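Local atomic coordinates of ethanolamine kinase Pv091845 (Plasmodium vivax, PDB entry 2QG7), a protein that probably phosphorylates ethanolamine, the first step in making phosphatidylethanolamine from ethanolamine, as a member of the choline/ethanolamine kinase family. Residues Ser288-Cys293 against Pro357-Tyr362. Sequence-based numbering, arbitrary orientation.
Sequences SPIVLC and PMERAY
Val291 and Met358 form the hydrogen-bonded pair of a short two-stranded antiparallel ribbon: Val291 N donates to Met358 O (2.8 Å), and Met358 N to Val291 O (3.0 Å). Proline suits position 357, in the neighbouring non-hydrogen-bonded pair with Leu292, because the backbone N there faces away from strand 290-293 and the missing N-H costs this pairing no bond; Pro357 CA still approaches Val291 O at 3.2 Å in a CA-H...O contact.

Beyond the last strand pair, Ile290 with Glu359, two N-H groups at the start of helix 360-369, for which Glu359 is the N-cap, bond to the other segment. Arg360 N donates to Pro289 O, and Ala361 N donates to Ser288 OG over 3.1 Å, a bent bond of 137°. Ser288 can reach that N-H because its hydroxyl stands anti to its own backbone N (chi1 -175°). Its OG also bonds to Glu409 of helix 400-410, which forms a salt bridge with Arg360 NE.

Side chains pack around these bonds. The Pro289 ring lies over one face of the Arg360 guanidinium, CD 3.5 Å from NE, and Val291 CG2 presses on Arg360 CB. On the side of the ribbon shared by Ile290 and Glu359, Ile290 CD1 lies alongside Glu359 CG at 3.8 Å, while the carboxylate is turned by a bend at chi2 (87°). Cys293 SG packs against Met358 CB but lies nearer Met358 O (3.3 Å) and Glu359 O (3.4 Å).

Backbone N-H groups at the helix start thus find acceptors in Ser288 and Pro289, just before strand 290-293; the buried carboxylate of Glu359 bonds to Ser234 and Trp237, and partly exposed Arg360 pairs with Glu409, tying strand, helix start and helix 400-410 together.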
loop_
_atom_site.group_PDB
_atom_site.type_symbol
_atom_site.label_atom_id
_atom_site.label_comp_id
_atom_site.label_asym_id
_atom_site.label_seq_id
_atom_site.Cartn_x
_atom_site.Cartn_y
_atom_site.Cartn_z
ATOM N N SER D 288 6.462 -31.507 1.260
ATOM C CA SER D 288 7.634 -30.834 1.755
ATOM C C SER D 288 7.882 -31.358 3.156
ATOM O O SER D 288 6.977 -31.345 4.007
ATOM C CB SER D 288 7.466 -29.304 1.726
ATOM O OG SER D 288 8.655 -28.639 2.101
ATOM N N PRO D 289 9.121 -31.820 3.405
ATOM C CA PRO D 289 9.507 -32.325 4.728
ATOM C C PRO D 289 9.246 -31.305 5.840
ATOM O O PRO D 289 9.636 -30.155 5.723
ATOM C CB PRO D 289 11.002 -32.587 4.584
ATOM C CG PRO D 289 11.226 -32.665 3.075
ATOM C CD PRO D 289 10.237 -31.815 2.440
ATOM N N ILE D 290 8.571 -31.755 6.895
ATOM C CA ILE D 290 8.291 -30.968 8.088
ATOM C C ILE D 290 9.570 -30.876 8.920
ATOM O O ILE D 290 10.095 -31.889 9.386
ATOM C CB ILE D 290 7.167 -31.612 8.942
ATOM C CG1 ILE D 290 6.014 -32.136 8.047
ATOM C CG2 ILE D 290 6.669 -30.696 10.001
ATOM C CD1 ILE D 290 5.372 -31.122 7.150
ATOM N N VAL D 291 10.091 -29.656 9.060
ATOM C CA VAL D 291 11.330 -29.387 9.791
ATOM C C VAL D 291 11.078 -28.313 10.832
ATOM O O VAL D 291 9.971 -27.760 10.920
ATOM C CB VAL D 291 12.488 -29.002 8.841
ATOM C CG1 VAL D 291 12.705 -30.118 7.806
ATOM C CG2 VAL D 291 12.203 -27.727 8.119
ATOM N N LEU D 292 12.070 -28.035 11.668
ATOM C CA LEU D 292 11.941 -26.928 12.612
ATOM C C LEU D 292 12.232 -25.692 11.805
ATOM O O LEU D 292 13.382 -25.475 11.349
ATOM C CB LEU D 292 12.948 -27.075 13.741
ATOM C CG LEU D 292 12.839 -26.123 14.938
ATOM C CD1 LEU D 292 11.399 -26.042 15.466
ATOM C CD2 LEU D 292 13.815 -26.529 16.020
ATOM N N CYS D 293 11.183 -24.896 11.601
ATOM C CA CYS D 293 11.281 -23.656 10.833
ATOM C C CYS D 293 11.456 -22.435 11.735
ATOM O O CYS D 293 11.089 -22.453 12.889
ATOM C CB CYS D 293 10.032 -23.520 9.986
ATOM S SG CYS D 293 9.902 -24.738 8.649
ATOM N N PRO D 357 7.388 -26.584 14.027
ATOM C CA PRO D 357 7.541 -27.524 12.911
ATOM C C PRO D 357 6.603 -27.240 11.739
ATOM O O PRO D 357 5.413 -27.301 11.882
ATOM C CB PRO D 357 7.259 -28.878 13.565
ATOM C CG PRO D 357 7.330 -28.616 15.086
ATOM C CD PRO D 357 6.869 -27.241 15.246
ATOM N N MET D 358 7.157 -26.915 10.585
ATOM C CA MET D 358 6.358 -26.674 9.393
ATOM C C MET D 358 7.113 -27.259 8.223
ATOM O O MET D 358 8.267 -27.630 8.377
ATOM C CB MET D 358 6.207 -25.159 9.162
ATOM C CG MET D 358 5.321 -24.442 10.139
ATOM S SD MET D 358 4.968 -22.720 9.702
ATOM C CE MET D 358 3.944 -22.277 11.109
ATOM N N GLU D 359 6.476 -27.278 7.054
ATOM C CA GLU D 359 7.104 -27.564 5.784
ATOM C C GLU D 359 8.291 -26.647 5.562
ATOM O O GLU D 359 8.193 -25.444 5.747
ATOM C CB GLU D 359 6.096 -27.365 4.656
ATOM C CG GLU D 359 4.962 -28.405 4.596
ATOM C CD GLU D 359 3.751 -28.075 5.445
ATOM O OE1 GLU D 359 3.854 -27.225 6.387
ATOM O OE2 GLU D 359 2.658 -28.657 5.182
ATOM N N ARG D 360 9.410 -27.225 5.137
ATOM C CA ARG D 360 10.631 -26.490 4.893
ATOM C C ARG D 360 10.463 -25.504 3.781
ATOM O O ARG D 360 11.206 -24.507 3.708
ATOM C CB ARG D 360 11.824 -27.434 4.612
ATOM C CG ARG D 360 11.657 -28.392 3.427
ATOM C CD ARG D 360 12.985 -28.811 2.822
ATOM N NE ARG D 360 12.832 -29.585 1.575
ATOM C CZ ARG D 360 13.821 -30.172 0.875
ATOM N NH1 ARG D 360 15.089 -30.108 1.289
ATOM N NH2 ARG D 360 13.542 -30.844 -0.256
ATOM N N ALA D 361 9.507 -25.779 2.899
ATOM C CA ALA D 361 9.272 -24.938 1.728
ATOM C C ALA D 361 8.532 -23.639 2.123
ATOM O O ALA D 361 8.779 -22.586 1.522
ATOM C CB ALA D 361 8.533 -25.684 0.683
ATOM N N TYR D 362 7.671 -23.708 3.150
ATOM C CA TYR D 362 7.121 -22.495 3.755
ATOM C C TYR D 362 8.178 -21.456 4.238
ATOM O O TYR D 362 8.057 -20.261 3.938
ATOM C CB TYR D 362 6.189 -22.837 4.888
ATOM C CG TYR D 362 5.626 -21.612 5.509
ATOM C CD1 TYR D 362 4.499 -20.970 4.954
ATOM C CD2 TYR D 362 6.222 -21.057 6.649
ATOM C CE1 TYR D 362 3.965 -19.819 5.540
ATOM C CE2 TYR D 362 5.714 -19.877 7.229
ATOM C CZ TYR D 362 4.578 -19.277 6.673
ATOM O OH TYR D 362 4.096 -18.129 7.267
#